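Local coordinates for amino acid adenylation domain-containing protein (Bacillus stratosphericus LAMA 585, PDB 6ULY) that probably selects and activates an alpha-keto acid as its acyl adenylate for nonribosomal depsipeptide synthesis, at residues A[318-330]-A[339-351]. Numbering follows the deposited sequence.
Sequences APHGLKGDVIRPA and AVVFSFAIERGDE. With QA7 (5'-O-{(S)-hydroxy[(4-methyl-2-oxopentanoyl)oxy]phosphoryl}adenosine), chain C; SO4 (sulfate ion), chain E; SO4 (sulfate ion), chain L.
Ser343 N donates to Pro329 O over 2.9 Å, where the antiparallel hairpin of strands 327-333 and 338-342 leaves its regular pairing. One step nearer the ligand, Ala330 and Phe342 form a non-hydrogen-bonded pair, and Val340 and Val341 form a classic beta bulge in strand 338-342. Beyond Ser343 the backbones part around water 2, which donates to Ile327 O and Ser343 O and accepts from Ile346 N. Direct backbone bonding returns at Arg348 N, 2.8 Å from Gly324 O.

Side-chain packing accompanies the backbone pairing. Between the two direct bonds, Ile346 lays CG1 against the Pro329 ring, 3.5 Å from CD, while its CG2 approaches Ile327 CG2; both isoleucines also rest on Ile310 of helix 307-317. On the ligand side, the Phe342 ring meets Ala330 CB through CD1 at 3.6 Å. Phe344 places its CD1-CE1 side by the extended Arg328 chain, 3.8 Å from CD1 to Arg328 CD, with ring and guanidinium 61° apart; Arg328 NH1 is bonded to Asn207.

With chi1 at -173° the Arg348 chain leaves opposite its own amide nitrogen, then bends at chi2 and chi3, which brings the guanidinium across Gly324, whose CA lies 3.6 Å above one face. In-plane neighbours at the edge include Leu322 O, weakly bonded by NH2, and water 1, which links Arg348 NE to the same carbonyl. Arg348 NH1 donates to O3 of the chain L sulfate at 2.6 Å, and O2 of the chain E sulfate accepts a bond from Gly324 N and weak ones from Arg348 NH1 and NH2.

The two sulfates, probably from the crystallisation liquor, may offset the arginine's charge, whereas at the opposite end Ala330 O accepts the adenine amino group N24, a contact consistent with the hairpin's backbone contributing to recognition of the adenine.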
ATOM      1  N   ALA A 318      -1.653 -24.886  34.660  1.00 44.87           N
ATOM      2  CA  ALA A 318      -1.804 -24.780  36.110  1.00 43.26           C
ATOM      3  C   ALA A 318      -1.187 -25.958  36.854  1.00 53.53           C
ATOM      4  O   ALA A 318      -0.411 -25.725  37.795  1.00 51.94           O
ATOM      5  CB  ALA A 318      -3.292 -24.631  36.454  1.00 43.51           C
ATOM      6  N   PRO A 319      -1.461 -27.219  36.499  1.00 53.51           N
ATOM      7  CA  PRO A 319      -0.821 -28.330  37.228  1.00 51.65           C
ATOM      8  C   PRO A 319       0.696 -28.282  37.204  1.00 50.21           C
ATOM      9  O   PRO A 319       1.327 -28.840  38.109  1.00 56.63           O
ATOM     10  CB  PRO A 319      -1.356 -29.583  36.515  1.00 52.78           C
ATOM     11  CG  PRO A 319      -1.894 -29.100  35.203  1.00 55.28           C
ATOM     12  CD  PRO A 319      -2.386 -27.708  35.461  1.00 50.60           C
ATOM     13  N   HIS A 320       1.306 -27.628  36.217  1.00 47.35           N
ATOM     14  CA  HIS A 320       2.758 -27.527  36.142  1.00 42.92           C
ATOM     15  C   HIS A 320       3.305 -26.319  36.898  1.00 39.03           C
ATOM     16  O   HIS A 320       4.480 -25.975  36.729  1.00 39.06           O
ATOM     17  CB  HIS A 320       3.206 -27.482  34.678  1.00 42.84           C
ATOM     18  CG  HIS A 320       2.790 -28.683  33.885  1.00 52.34           C
ATOM     19  ND1 HIS A 320       3.484 -29.874  33.916  1.00 49.57           N
ATOM     20  CD2 HIS A 320       1.747 -28.878  33.043  1.00 50.60           C
ATOM     21  CE1 HIS A 320       2.888 -30.750  33.126  1.00 46.23           C
ATOM     22  NE2 HIS A 320       1.831 -30.170  32.585  1.00 50.10           N
ATOM     23  N   GLY A 321       2.487 -25.673  37.724  1.00 38.17           N
ATOM     24  CA  GLY A 321       2.955 -24.590  38.563  1.00 43.82           C
ATOM     25  C   GLY A 321       2.880 -23.201  37.967  1.00 47.29           C
ATOM     26  O   GLY A 321       3.485 -22.277  38.524  1.00 51.67           O
ATOM     27  N   LEU A 322       2.165 -23.010  36.863  1.00 49.38           N
ATOM     28  CA  LEU A 322       2.012 -21.674  36.298  1.00 45.61           C
ATOM     29  C   LEU A 322       0.893 -20.948  37.033  1.00 41.73           C
ATOM     30  O   LEU A 322      -0.266 -21.373  36.983  1.00 45.25           O
ATOM     31  CB  LEU A 322       1.713 -21.740  34.804  1.00 42.47           C
ATOM     32  CG  LEU A 322       1.781 -20.380  34.095  1.00 44.47           C
ATOM     33  CD1 LEU A 322       3.232 -19.965  33.876  1.00 41.55           C
ATOM     34  CD2 LEU A 322       1.019 -20.403  32.782  1.00 42.38           C
ATOM     35  N   LYS A 323       1.240 -19.865  37.725  1.00 39.96           N
ATOM     36  CA  LYS A 323       0.224 -19.067  38.393  1.00 49.09           C
ATOM     37  C   LYS A 323      -0.735 -18.488  37.360  1.00 44.77           C
ATOM     38  O   LYS A 323      -0.355 -18.187  36.226  1.00 41.70           O
ATOM     39  CB  LYS A 323       0.871 -17.948  39.210  1.00 53.68           C
ATOM     40  CG  LYS A 323       1.446 -18.411  40.538  1.00 57.02           C
ATOM     41  CD  LYS A 323       2.303 -17.330  41.198  1.00 58.11           C
ATOM     42  CE  LYS A 323       3.708 -17.279  40.604  1.00 61.41           C
ATOM     43  NZ  LYS A 323       4.499 -18.510  40.913  1.00 59.50           N
ATOM     44  N   GLY A 324      -1.994 -18.341  37.762  1.00 44.90           N
ATOM     45  CA  GLY A 324      -3.058 -17.946  36.867  1.00 51.17           C
ATOM     46  C   GLY A 324      -3.125 -16.477  36.524  1.00 48.52           C
ATOM     47  O   GLY A 324      -4.074 -16.061  35.854  1.00 50.72           O
ATOM     48  N   ASP A 325      -2.148 -15.676  36.957  1.00 48.03           N
ATOM     49  CA  ASP A 325      -2.152 -14.233  36.730  1.00 52.35           C
ATOM     50  C   ASP A 325      -0.888 -13.763  36.017  1.00 51.33           C
ATOM     51  O   ASP A 325      -0.583 -12.568  36.029  1.00 55.04           O
ATOM     52  CB  ASP A 325      -2.311 -13.485  38.057  1.00 45.13           C
ATOM     53  CG  ASP A 325      -1.103 -13.645  38.971  1.00 55.79           C
ATOM     54  OD1 ASP A 325      -0.321 -14.601  38.778  1.00 51.25           O
ATOM     55  OD2 ASP A 325      -0.936 -12.814  39.888  1.00 60.23           O
ATOM     56  N   VAL A 326      -0.144 -14.681  35.394  1.00 47.34           N
ATOM     57  CA  VAL A 326       1.115 -14.310  34.759  1.00 46.23           C
ATOM     58  C   VAL A 326       0.926 -13.718  33.366  1.00 44.32           C
ATOM     59  O   VAL A 326       1.828 -13.030  32.872  1.00 45.31           O
ATOM     60  CB  VAL A 326       2.057 -15.522  34.657  1.00 44.65           C
ATOM     61  CG1 VAL A 326       2.279 -16.142  36.030  1.00 48.50           C
ATOM     62  CG2 VAL A 326       1.500 -16.556  33.672  1.00 44.42           C
ATOM     63  N   ILE A 327      -0.202 -13.972  32.711  1.00 42.15           N
ATOM     64  CA  ILE A 327      -0.390 -13.539  31.330  1.00 49.35           C
ATOM     65  C   ILE A 327      -0.756 -12.062  31.321  1.00 45.88           C
ATOM     66  O   ILE A 327      -1.774 -11.659  31.896  1.00 39.80           O
ATOM     67  CB  ILE A 327      -1.462 -14.380  30.621  1.00 50.33           C
ATOM     68  CG1 ILE A 327      -0.886 -15.746  30.241  1.00 45.96           C
ATOM     69  CG2 ILE A 327      -1.985 -13.639  29.388  1.00 45.50           C
ATOM     70  CD1 ILE A 327      -1.881 -16.672  29.569  1.00 47.86           C
ATOM     71  N   ARG A 328       0.064 -11.256  30.653  1.00 42.74           N
ATOM     72  CA  ARG A 328      -0.139  -9.811  30.569  1.00 50.00           C
ATOM     73  C   ARG A 328      -0.355  -9.407  29.118  1.00 41.46           C
ATOM     74  O   ARG A 328       0.619  -9.273  28.354  1.00 38.93           O
ATOM     75  CB  ARG A 328       1.055  -9.072  31.170  1.00 41.16           C
ATOM     76  CG  ARG A 328       1.295  -9.439  32.618  1.00 47.83           C
ATOM     77  CD  ARG A 328       2.358  -8.573  33.264  1.00 48.98           C
ATOM     78  NE  ARG A 328       2.795  -9.140  34.537  1.00 56.13           N
ATOM     79  CZ  ARG A 328       3.828  -8.694  35.246  1.00 52.20           C
ATOM     80  NH1 ARG A 328       4.541  -7.664  34.816  1.00 49.25           N
ATOM     81  NH2 ARG A 328       4.149  -9.286  36.387  1.00 62.92           N
ATOM     82  N   PRO A 329      -1.599  -9.226  28.679  1.00 41.95           N
ATOM     83  CA  PRO A 329      -1.824  -8.680  27.336  1.00 42.89           C
ATOM     84  C   PRO A 329      -1.125  -7.338  27.173  1.00 44.59           C
ATOM     85  O   PRO A 329      -1.026  -6.548  28.115  1.00 43.87           O
ATOM     86  CB  PRO A 329      -3.348  -8.542  27.258  1.00 43.44           C
ATOM     87  CG  PRO A 329      -3.868  -9.545  28.235  1.00 41.64           C
ATOM     88  CD  PRO A 329      -2.858  -9.610  29.342  1.00 42.92           C
ATOM     89  N   ALA A 330      -0.625  -7.090  25.965  1.00 40.52           N
ATOM     90  CA  ALA A 330       0.080  -5.850  25.681  1.00 41.41           C
ATOM     91  C   ALA A 330      -0.087  -5.498  24.210  1.00 40.68           C
ATOM     92  O   ALA A 330      -0.322  -6.368  23.369  1.00 33.69           O
ATOM     93  CB  ALA A 330       1.565  -5.959  26.036  1.00 38.02           C
ATOM     94  N   ALA A 339       5.887  -2.060  23.195  1.00 41.67           N
ATOM     95  CA  ALA A 339       4.633  -1.997  23.935  1.00 42.21           C
ATOM     96  C   ALA A 339       4.467  -0.655  24.637  1.00 39.11           C
ATOM     97  O   ALA A 339       5.431  -0.069  25.130  1.00 38.91           O
ATOM     98  CB  ALA A 339       4.565  -3.127  24.956  1.00 36.32           C
ATOM     99  N   VAL A 340       3.223  -0.172  24.674  1.00 42.10           N
ATOM    100  CA  VAL A 340       2.876   1.048  25.393  1.00 39.74           C
ATOM    101  C   VAL A 340       1.699   0.851  26.333  1.00 39.13           C
ATOM    102  O   VAL A 340       1.356   1.771  27.078  1.00 38.66           O
ATOM    103  CB  VAL A 340       2.589   2.207  24.415  1.00 36.55           C
ATOM    104  CG1 VAL A 340       3.851   2.561  23.635  1.00 38.24           C
ATOM    105  CG2 VAL A 340       1.447   1.851  23.466  1.00 36.03           C
ATOM    106  N   VAL A 341       1.071  -0.325  26.329  1.00 39.92           N
ATOM    107  CA  VAL A 341       0.015  -0.672  27.274  1.00 41.01           C
ATOM    108  C   VAL A 341       0.260  -2.091  27.767  1.00 39.27           C
ATOM    109  O   VAL A 341       0.687  -2.960  27.000  1.00 38.89           O
ATOM    110  CB  VAL A 341      -1.391  -0.560  26.649  1.00 36.53           C
ATOM    111  CG1 VAL A 341      -1.765   0.896  26.418  1.00 42.32           C
ATOM    112  CG2 VAL A 341      -1.473  -1.349  25.350  1.00 37.16           C
ATOM    113  N   PHE A 342      -0.022  -2.322  29.049  1.00 39.60           N
ATOM    114  CA  PHE A 342       0.077  -3.642  29.662  1.00 41.54           C
ATOM    115  C   PHE A 342      -1.137  -3.863  30.553  1.00 43.31           C
ATOM    116  O   PHE A 342      -1.496  -2.982  31.340  1.00 48.51           O
ATOM    117  CB  PHE A 342       1.357  -3.786  30.496  1.00 40.91           C
ATOM    118  CG  PHE A 342       2.618  -3.827  29.683  1.00 41.25           C
ATOM    119  CD1 PHE A 342       3.095  -5.025  29.182  1.00 36.36           C
ATOM    120  CD2 PHE A 342       3.342  -2.670  29.443  1.00 38.75           C
ATOM    121  CE1 PHE A 342       4.262  -5.067  28.444  1.00 39.77           C
ATOM    122  CE2 PHE A 342       4.510  -2.705  28.707  1.00 34.71           C
ATOM    123  CZ  PHE A 342       4.970  -3.905  28.207  1.00 43.28           C
ATOM    124  N   SER A 343      -1.758  -5.034  30.433  1.00 40.55           N
ATOM    125  CA  SER A 343      -2.906  -5.409  31.249  1.00 42.30           C
ATOM    126  C   SER A 343      -2.468  -6.394  32.325  1.00 43.23           C
ATOM    127  O   SER A 343      -1.845  -7.417  32.020  1.00 43.94           O
ATOM    128  CB  SER A 343      -4.007  -6.030  30.388  1.00 40.75           C
ATOM    129  OG  SER A 343      -5.039  -6.577  31.192  1.00 43.12           O
ATOM    130  N   PHE A 344      -2.793  -6.084  33.582  1.00 46.74           N
ATOM    131  CA  PHE A 344      -2.428  -6.917  34.724  1.00 40.96           C
ATOM    132  C   PHE A 344      -3.651  -7.563  35.367  1.00 39.89           C
ATOM    133  O   PHE A 344      -3.656  -7.831  36.571  1.00 44.24           O
ATOM    134  CB  PHE A 344      -1.675  -6.102  35.774  1.00 38.88           C
ATOM    135  CG  PHE A 344      -0.605  -5.221  35.208  1.00 41.92           C
ATOM    136  CD1 PHE A 344       0.676  -5.699  35.018  1.00 45.92           C
ATOM    137  CD2 PHE A 344      -0.885  -3.907  34.868  1.00 46.67           C
ATOM    138  CE1 PHE A 344       1.665  -4.885  34.499  1.00 45.24           C
ATOM    139  CE2 PHE A 344       0.096  -3.091  34.349  1.00 43.41           C
ATOM    140  CZ  PHE A 344       1.373  -3.579  34.166  1.00 46.28           C
ATOM    141  N   ALA A 345      -4.690  -7.824  34.576  1.00 42.76           N
ATOM    142  CA  ALA A 345      -5.984  -8.235  35.101  1.00 46.00           C
ATOM    143  C   ALA A 345      -6.425  -9.620  34.656  1.00 42.88           C
ATOM    144  O   ALA A 345      -7.491 -10.077  35.086  1.00 49.21           O
ATOM    145  CB  ALA A 345      -7.061  -7.219  34.691  1.00 44.57           C
ATOM    146  N   ILE A 346      -5.660 -10.296  33.801  1.00 44.53           N
ATOM    147  CA  ILE A 346      -6.042 -11.631  33.355  1.00 52.00           C
ATOM    148  C   ILE A 346      -5.833 -12.619  34.494  1.00 50.12           C
ATOM    149  O   ILE A 346      -4.771 -12.646  35.129  1.00 46.13           O
ATOM    150  CB  ILE A 346      -5.238 -12.033  32.109  1.00 51.62           C
ATOM    151  CG1 ILE A 346      -5.605 -11.135  30.918  1.00 41.55           C
ATOM    152  CG2 ILE A 346      -5.463 -13.509  31.776  1.00 49.16           C
ATOM    153  CD1 ILE A 346      -7.047 -11.272  30.444  1.00 50.67           C
ATOM    154  N   GLU A 347      -6.850 -13.440  34.758  1.00 55.99           N
ATOM    155  CA  GLU A 347      -6.829 -14.385  35.868  1.00 55.57           C
ATOM    156  C   GLU A 347      -7.430 -15.708  35.426  1.00 55.90           C
ATOM    157  O   GLU A 347      -8.523 -15.734  34.852  1.00 53.27           O
ATOM    158  CB  GLU A 347      -7.605 -13.836  37.069  1.00 58.20           C
ATOM    159  CG  GLU A 347      -6.978 -12.608  37.701  1.00 60.32           C
ATOM    160  CD  GLU A 347      -7.912 -11.915  38.672  1.00 72.67           C
ATOM    161  OE1 GLU A 347      -9.118 -12.248  38.679  1.00 71.76           O
ATOM    162  OE2 GLU A 347      -7.442 -11.037  39.425  1.00 76.02           O
ATOM    163  N   ARG A 348      -6.718 -16.805  35.704  1.00 55.72           N
ATOM    164  CA  ARG A 348      -7.229 -18.126  35.349  1.00 55.03           C
ATOM    165  C   ARG A 348      -8.601 -18.366  35.966  1.00 56.32           C
ATOM    166  O   ARG A 348      -9.524 -18.844  35.297  1.00 64.94           O
ATOM    167  CB  ARG A 348      -6.247 -19.211  35.798  1.00 51.74           C
ATOM    168  CG  ARG A 348      -6.616 -20.617  35.321  1.00 59.04           C
ATOM    169  CD  ARG A 348      -6.300 -21.693  36.362  1.00 60.78           C
ATOM    170  NE  ARG A 348      -4.918 -21.620  36.836  1.00 50.67           N
ATOM    171  CZ  ARG A 348      -4.549 -21.341  38.084  1.00 44.21           C
ATOM    172  NH1 ARG A 348      -5.449 -21.114  39.034  1.00 56.38           N
ATOM    173  NH2 ARG A 348      -3.260 -21.302  38.386  1.00 53.09           N
ATOM    174  N   GLY A 349      -8.753 -18.038  37.245  1.00 60.76           N
ATOM    175  CA  GLY A 349      -9.987 -18.279  37.958  1.00 66.32           C
ATOM    176  C   GLY A 349     -11.122 -17.328  37.664  1.00 67.58           C
ATOM    177  O   GLY A 349     -12.213 -17.508  38.211  1.00 66.95           O
ATOM    178  N   ASP A 350     -10.908 -16.317  36.816  1.00 66.96           N
ATOM    179  CA  ASP A 350     -11.945 -15.334  36.483  1.00 67.01           C
ATOM    180  C   ASP A 350     -11.850 -15.045  34.985  1.00 65.83           C
ATOM    181  O   ASP A 350     -11.080 -14.182  34.553  1.00 63.44           O
ATOM    182  CB  ASP A 350     -11.788 -14.065  37.312  1.00 68.18           C
ATOM    183  CG  ASP A 350     -13.041 -13.207  37.304  1.00 71.35           C
ATOM    184  OD1 ASP A 350     -13.425 -12.691  38.375  1.00 77.66           O
ATOM    185  OD2 ASP A 350     -13.655 -13.074  36.227  1.00 69.82           O
ATOM    186  N   GLU A 351     -12.642 -15.774  34.195  1.00 65.02           N
ATOM    187  CA  GLU A 351     -12.627 -15.584  32.749  1.00 67.50           C
ATOM    188  C   GLU A 351     -13.071 -14.185  32.347  1.00 71.37           C
ATOM    189  O   GLU A 351     -12.736 -13.732  31.247  1.00 67.02           O
ATOM    190  CB  GLU A 351     -13.528 -16.617  32.071  1.00 75.71           C
ATOM    191  CG  GLU A 351     -13.234 -18.051  32.465  1.00 92.27           C
ATOM    192  CD  GLU A 351     -14.003 -19.057  31.629  1.00 96.99           C
ATOM    193  OE1 GLU A 351     -14.639 -18.646  30.634  1.00 90.44           O
ATOM    194  OE2 GLU A 351     -13.972 -20.259  31.969  1.00100.94           O
TER
HETATM  195  C01 QA7 C 701       3.590  -5.737  22.479  1.00 44.33           C
HETATM  196  C02 QA7 C 701       4.501  -5.918  21.324  1.00 40.95           C
HETATM  197  C03 QA7 C 701       5.860  -5.357  21.641  1.00 43.30           C
HETATM  198  C04 QA7 C 701       3.763  -5.352  20.153  1.00 43.01           C
HETATM  199  C05 QA7 C 701       4.539  -4.560  19.149  1.00 44.10           C
HETATM  200  C06 QA7 C 701       4.425  -4.907  17.701  1.00 42.01           C
HETATM  201  C10 QA7 C 701       2.296  -3.448  15.379  1.00 43.28           C
HETATM  202  C11 QA7 C 701       0.992  -3.762  15.072  1.00 47.53           C
HETATM  203  C12 QA7 C 701       0.017  -2.740  15.794  1.00 49.13           C
HETATM  204  C13 QA7 C 701      -1.014  -3.378  15.958  1.00 49.35           C
HETATM  205  C14 QA7 C 701      -0.594  -4.965  16.081  1.00 50.13           C
HETATM  206  C16 QA7 C 701       0.224  -5.311  18.290  1.00 47.33           C
HETATM  207  C18 QA7 C 701      -1.511  -6.026  19.302  1.00 44.48           C
HETATM  208  C19 QA7 C 701      -2.491  -6.511  20.162  1.00 39.75           C
HETATM  209  C21 QA7 C 701      -3.984  -6.463  18.505  1.00 45.70           C
HETATM  210  C23 QA7 C 701      -1.852  -5.787  18.039  1.00 44.86           C
HETATM  211  N15 QA7 C 701      -0.744  -5.352  17.426  1.00 45.42           N
HETATM  212  N17 QA7 C 701      -0.224  -5.718  19.442  1.00 46.52           N
HETATM  213  N20 QA7 C 701      -3.689  -6.703  19.731  1.00 47.49           N
HETATM  214  N22 QA7 C 701      -3.120  -6.022  17.665  1.00 47.65           N
HETATM  215  N24 QA7 C 701      -2.162  -6.763  21.499  1.00 43.04           N
HETATM  216  O07 QA7 C 701       4.996  -4.161  16.732  1.00 48.97           O
HETATM  217  O09 QA7 C 701       3.196  -4.280  14.749  1.00 48.93           O
HETATM  218  O25 QA7 C 701       0.595  -5.064  15.693  1.00 45.76           O
HETATM  219  O26 QA7 C 701      -1.936  -3.376  14.850  1.00 51.27           O
HETATM  220  O27 QA7 C 701      -0.210  -1.422  15.107  1.00 49.27           O
HETATM  221  O28 QA7 C 701       5.537  -5.213  14.649  1.00 59.20           O
HETATM  222  O29 QA7 C 701       5.204  -3.005  14.628  1.00 42.14           O
HETATM  223  O30 QA7 C 701       3.838  -5.827  17.422  1.00 45.83           O
HETATM  224  O31 QA7 C 701       5.169  -3.681  19.492  1.00 46.39           O
HETATM  225  P08 QA7 C 701       4.707  -4.194  15.173  1.00 53.97           P
HETATM  226  S   SO4 E 703      -2.925 -19.813  41.668  1.00 78.56           S
HETATM  227  O1  SO4 E 703      -3.391 -18.799  42.566  1.00 76.50           O
HETATM  228  O2  SO4 E 703      -3.420 -19.546  40.351  1.00 74.76           O
HETATM  229  O3  SO4 E 703      -1.491 -19.814  41.648  1.00 70.54           O
HETATM  230  O4  SO4 E 703      -3.398 -21.093  42.104  1.00 81.71           O
HETATM  231  S   SO4 L 710      -9.359 -21.735  39.825  1.00112.69           S
HETATM  232  O1  SO4 L 710     -10.045 -20.867  40.712  1.00112.83           O
HETATM  233  O2  SO4 L 710      -9.962 -21.679  38.550  1.00 99.28           O
HETATM  234  O3  SO4 L 710      -7.987 -21.359  39.744  1.00 95.63           O
HETATM  235  O4  SO4 L 710      -9.446 -23.064  40.298  1.00111.80           O
HETATM  236  O   HOH W   1      -2.502 -21.307  35.659  1.00 45.80           O
HETATM  237  O   HOH W   2      -2.718  -9.823  33.402  1.00 49.89           O